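Local atomic coordinates of putative branched-chain amino acid transport system substrate-binding protein (Rhodopseudomonas palustris, PDB entry 3TX6), a protein that binds 3-(4-hydroxy-phenyl)pyruvic acid and probably delivers such aromatic acids to an ABC transporter as its periplasmic solute-binding component. Residues T13-G18 against M74-T79; P206-R211 against G235-G240. All blocks are in the same frame, centred on the assembly; numbering follows the deposited sequence.

Interaction 1: T13-G18 against M74-T79; sequences TVTTTG and MGSSVT. With ENO (3-(4-hydroxy-phenyl)pyruvic acid), chain D.
Thr13 N donates a nearly straight 3.0 Å hydrogen bond to Met74 O where strands 8-14 and 72-75, parallel neighbours in one lobe of the periplasmic binding protein fold, reach the ends that face the ligand cleft. Just beyond, Thr13 O lies 3.2 Å from both Gly75 CA and Ser76 CA; these C-H contacts are weak company for a buried carbonyl that has no hydrogen-bond partner in the model. Glycine suits position 75 because a CB would run into that oxygen, and the peptide joining it to Ser76 is cis. Ser77 takes over the pairing with its side chain: OG, swung beside its own backbone N (chi1 -60°), accepts Thr15 N at 2.9 Å and is also hydrogen-bonded to Glu27 OE1. Replaced by alanine, Ser77 would lose its OG, and Thr15 N and Glu27 would probably be left without this shared partner. The hydroxyls of Thr13, Thr15 and Ser76 all bond to Asp50; their short side chains let three hydroxyls gather round one carboxylate. Val78, the N-cap, turns the chain into helix 79-92, and lays CG1 against the ligand 3.5 Å from ENO O1. At the helix start, Thr79 N points almost straight at carboxylate atom O2 of ENO, 2.8 Å away.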
# COMPACT_ATOMS: atom_id res chain seq x y z
N THR A 13 11.58 8.13 1.40
CA THR A 13 12.13 7.14 2.31
C THR A 13 11.33 5.86 2.20
O THR A 13 10.11 5.87 2.34
CB THR A 13 12.20 7.67 3.80
OG1 THR A 13 12.93 6.70 4.62
CG2 THR A 13 10.87 8.07 4.40
N VAL A 14 12.03 4.77 1.88
CA VAL A 14 11.42 3.49 1.77
C VAL A 14 12.29 2.42 2.42
O VAL A 14 13.40 2.69 2.87
CB VAL A 14 11.13 3.14 0.28
CG1 VAL A 14 9.97 3.96 -0.27
CG2 VAL A 14 12.40 3.24 -0.55
N THR A 15 11.75 1.22 2.51
CA THR A 15 12.38 0.14 3.26
C THR A 15 13.01 -0.86 2.30
O THR A 15 12.34 -1.73 1.71
CB THR A 15 11.34 -0.57 4.14
OG1 THR A 15 10.64 0.41 4.94
CG2 THR A 15 12.05 -1.67 5.01
N THR A 16 14.32 -0.74 2.15
CA THR A 16 15.06 -1.57 1.21
C THR A 16 16.01 -2.55 1.92
O THR A 16 16.71 -3.30 1.25
CB THR A 16 15.80 -0.74 0.17
OG1 THR A 16 16.76 0.11 0.81
CG2 THR A 16 14.86 0.05 -0.67
N THR A 17 16.01 -2.53 3.25
CA THR A 17 16.69 -3.53 4.09
C THR A 17 15.77 -3.96 5.23
O THR A 17 14.81 -3.24 5.54
CB THR A 17 17.99 -2.97 4.73
OG1 THR A 17 17.68 -1.85 5.58
CG2 THR A 17 18.99 -2.58 3.68
N GLY A 18 16.03 -5.11 5.83
CA GLY A 18 15.19 -5.65 6.89
C GLY A 18 14.03 -6.44 6.33
O GLY A 18 13.92 -6.64 5.11
N MSE A 74 7.78 11.47 0.33
CA MSE A 74 7.06 10.23 0.10
C MSE A 74 7.62 9.15 1.00
O MSE A 74 8.78 9.13 1.35
CB MSE A 74 7.24 9.73 -1.34
CG MSE A 74 6.92 10.78 -2.38
SE MSE A 74 7.14 10.11 -4.19
CE MSE A 74 6.92 8.23 -3.79
N GLY A 75 6.74 8.24 1.40
CA GLY A 75 7.16 7.05 2.11
C GLY A 75 6.22 6.75 3.27
O GLY A 75 5.20 7.44 3.45
N SER A 76 6.51 5.74 4.06
CA SER A 76 7.55 4.75 3.86
C SER A 76 6.82 3.49 3.32
O SER A 76 5.76 3.60 2.76
CB SER A 76 8.30 4.51 5.20
OG SER A 76 9.28 3.48 5.12
N SER A 77 7.43 2.31 3.51
CA SER A 77 6.94 1.07 2.91
C SER A 77 5.93 0.31 3.79
O SER A 77 5.18 -0.54 3.32
CB SER A 77 8.12 0.14 2.59
OG SER A 77 9.02 0.76 1.66
N VAL A 78 6.02 0.55 5.09
CA VAL A 78 5.20 -0.14 6.09
C VAL A 78 4.68 0.93 7.06
O VAL A 78 5.18 2.07 7.06
CB VAL A 78 5.91 -1.32 6.77
CG1 VAL A 78 6.07 -2.49 5.80
CG2 VAL A 78 7.26 -0.87 7.37
N THR A 79 3.65 0.57 7.82
CA THR A 79 2.91 1.58 8.59
C THR A 79 3.72 2.32 9.65
O THR A 79 3.63 3.55 9.69
CB THR A 79 1.59 1.01 9.16
OG1 THR A 79 0.79 0.57 8.05
CG2 THR A 79 0.84 2.05 9.98
O4 ENO D . 1.47 -1.00 5.67
C9 ENO D . 1.90 -1.66 2.35
C8 ENO D . 1.28 -1.26 1.17
C7 ENO D . 0.00 -1.73 0.83
C6 ENO D . -0.67 -2.52 1.75
C5 ENO D . -0.06 -2.94 2.92
C4 ENO D . 1.24 -2.50 3.25
O3 ENO D . -0.58 -1.29 -0.35
C3 ENO D . 1.94 -3.00 4.48
C2 ENO D . 1.92 -2.16 5.70
C1 ENO D . 2.55 -2.70 6.89
O2 ENO D . 2.59 -1.98 7.91
O1 ENO D . 3.05 -3.87 6.89

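Interaction 2: P206-R211 against G235-G240; sequences PQTSLR and GKSAEG
The short 3-10 turn within 235-240 packs against one face of helix 200-213, its Ser237 meeting Gln207, Thr208 and Arg211; helix and turn both belong to the alpha/beta layering of one lobe of the periplasmic binding protein fold. The turn follows helix 228-234, and Gly235 makes the exit with a positive phi of 52°, easy for a glycine. Ser237 OG, hydrogen-bonded to Ala234 O, brushes Thr208 CG2 at 3.4 Å, and Ser237 CB rests 3.9 Å from Arg211 CB, a close approach that a small residue permits. Ser237 O accepts Gln207 NE2 at 2.9 Å; the oxygen lies only 4° out of the glutamine's amide plane, reached because the chain bends at chi2 (74°), while OE1 is held by Gln221. Ala238 turns its methyl from the helix to touch Phe230, with CA near Gln207 NE2. Glu239 then contributes its backbone: O accepts from two waters, one carrying on to Arg211 NH1, the other to Arg211 NE. The arginine's NH2 is bonded to Gly217 O and Tyr215 O, fixing the guanidinium's position. The second water also donates to Ser237 O, 2.7 Å away, so this carbonyl accepts two hydrogen bonds, from amide and water, that arrive from different directions.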
# COMPACT_ATOMS: atom_id res chain seq x y z
N PRO A 206 1.77 -17.36 8.25
CA PRO A 206 0.56 -18.09 8.58
C PRO A 206 -0.01 -18.88 7.42
O PRO A 206 -0.72 -19.86 7.70
CB PRO A 206 -0.41 -16.99 9.04
CG PRO A 206 0.44 -15.84 9.47
CD PRO A 206 1.63 -15.91 8.52
N GLN A 207 0.24 -18.50 6.18
CA GLN A 207 -0.30 -19.27 5.08
C GLN A 207 0.22 -20.71 5.10
O GLN A 207 -0.57 -21.67 5.06
CB GLN A 207 0.07 -18.65 3.76
CG GLN A 207 -0.68 -19.22 2.57
CD GLN A 207 -2.12 -18.77 2.47
OE1 GLN A 207 -2.47 -17.66 2.90
NE2 GLN A 207 -2.94 -19.57 1.81
N THR A 208 1.54 -20.85 5.17
CA THR A 208 2.22 -22.16 5.19
C THR A 208 1.90 -22.91 6.47
O THR A 208 1.53 -24.09 6.46
CB THR A 208 3.77 -22.01 5.05
OG1 THR A 208 4.34 -21.32 6.19
CG2 THR A 208 4.10 -21.30 3.75
N SER A 209 2.04 -22.20 7.59
CA SER A 209 1.88 -22.81 8.88
C SER A 209 0.37 -23.31 9.09
O SER A 209 0.11 -24.44 9.55
CB SER A 209 2.39 -21.78 9.90
OG SER A 209 2.12 -22.14 11.22
N LEU A 210 -0.63 -22.53 8.68
CA LEU A 210 -2.00 -23.00 8.80
C LEU A 210 -2.25 -24.24 7.92
O LEU A 210 -2.89 -25.21 8.38
CB LEU A 210 -3.00 -21.88 8.46
CG LEU A 210 -3.23 -20.80 9.53
CD1 LEU A 210 -3.80 -19.54 8.87
CD2 LEU A 210 -4.12 -21.32 10.66
N ARG A 211 -1.82 -24.20 6.65
CA ARG A 211 -2.08 -25.34 5.77
C ARG A 211 -1.39 -26.63 6.25
O ARG A 211 -1.96 -27.73 6.19
CB ARG A 211 -1.71 -25.04 4.31
CG ARG A 211 -2.63 -24.05 3.60
CD ARG A 211 -4.08 -24.47 3.73
NE ARG A 211 -4.95 -23.66 2.90
CZ ARG A 211 -6.22 -23.37 3.19
NH1 ARG A 211 -6.91 -22.59 2.35
NH2 ARG A 211 -6.82 -23.89 4.25
N GLY A 235 4.56 -21.07 -1.53
CA GLY A 235 4.49 -22.18 -2.49
C GLY A 235 3.09 -22.77 -2.58
O GLY A 235 2.10 -22.04 -2.83
N LYS A 236 3.02 -24.09 -2.40
CA LYS A 236 1.80 -24.81 -2.68
C LYS A 236 0.68 -24.44 -1.70
O LYS A 236 -0.52 -24.46 -2.09
CB LYS A 236 2.05 -26.33 -2.72
CG LYS A 236 2.72 -26.77 -4.03
CD LYS A 236 3.09 -28.25 -4.13
CE LYS A 236 4.01 -28.48 -5.35
NZ LYS A 236 4.16 -29.91 -5.80
N SER A 237 1.06 -24.07 -0.46
CA SER A 237 0.11 -23.57 0.52
C SER A 237 -0.70 -22.29 0.08
O SER A 237 -1.72 -21.99 0.66
CB SER A 237 0.85 -23.30 1.87
OG SER A 237 1.48 -22.06 1.76
N ALA A 238 -0.24 -21.54 -0.91
CA ALA A 238 -0.94 -20.34 -1.39
C ALA A 238 -2.12 -20.70 -2.27
O ALA A 238 -2.93 -19.82 -2.56
CB ALA A 238 0.04 -19.46 -2.19
N GLU A 239 -2.25 -21.98 -2.68
CA GLU A 239 -3.30 -22.35 -3.63
C GLU A 239 -4.65 -21.91 -3.07
O GLU A 239 -4.92 -22.14 -1.91
CB GLU A 239 -3.24 -23.87 -3.89
CG GLU A 239 -4.36 -24.50 -4.74
CD GLU A 239 -5.65 -24.83 -3.94
OE1 GLU A 239 -5.73 -25.71 -2.97
OE2 GLU A 239 -6.63 -24.20 -4.35
N GLY A 240 -5.47 -21.25 -3.89
CA GLY A 240 -6.86 -20.94 -3.50
C GLY A 240 -7.05 -19.75 -2.60
O GLY A 240 -8.18 -19.44 -2.24
O HOH W 1 -5.49 -20.78 0.57
O HOH W 2 -3.84 -23.56 0.11

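The two contacts lie in different lobes of the same chain, with centres about 26 Å apart and nearest atoms about 14 Å apart. Interaction 1 is wholly buried: it joins adjacent strands of the six-stranded sheet at the ligand cleft, and the hydroxyls of its touching serines and threonines bond to the Asp50 and Glu27 carboxylates. Interaction 2 belongs to the seven-stranded sheet's lobe, farther from the chain centre and only partly buried, where a glutamine bonds directly to a turn carbonyl and an arginine works through bridging waters. Thus short serines and threonines suit the first contact, whereas a reaching glutamine and arginine suit the second. Only interaction 1 touches the bound acid.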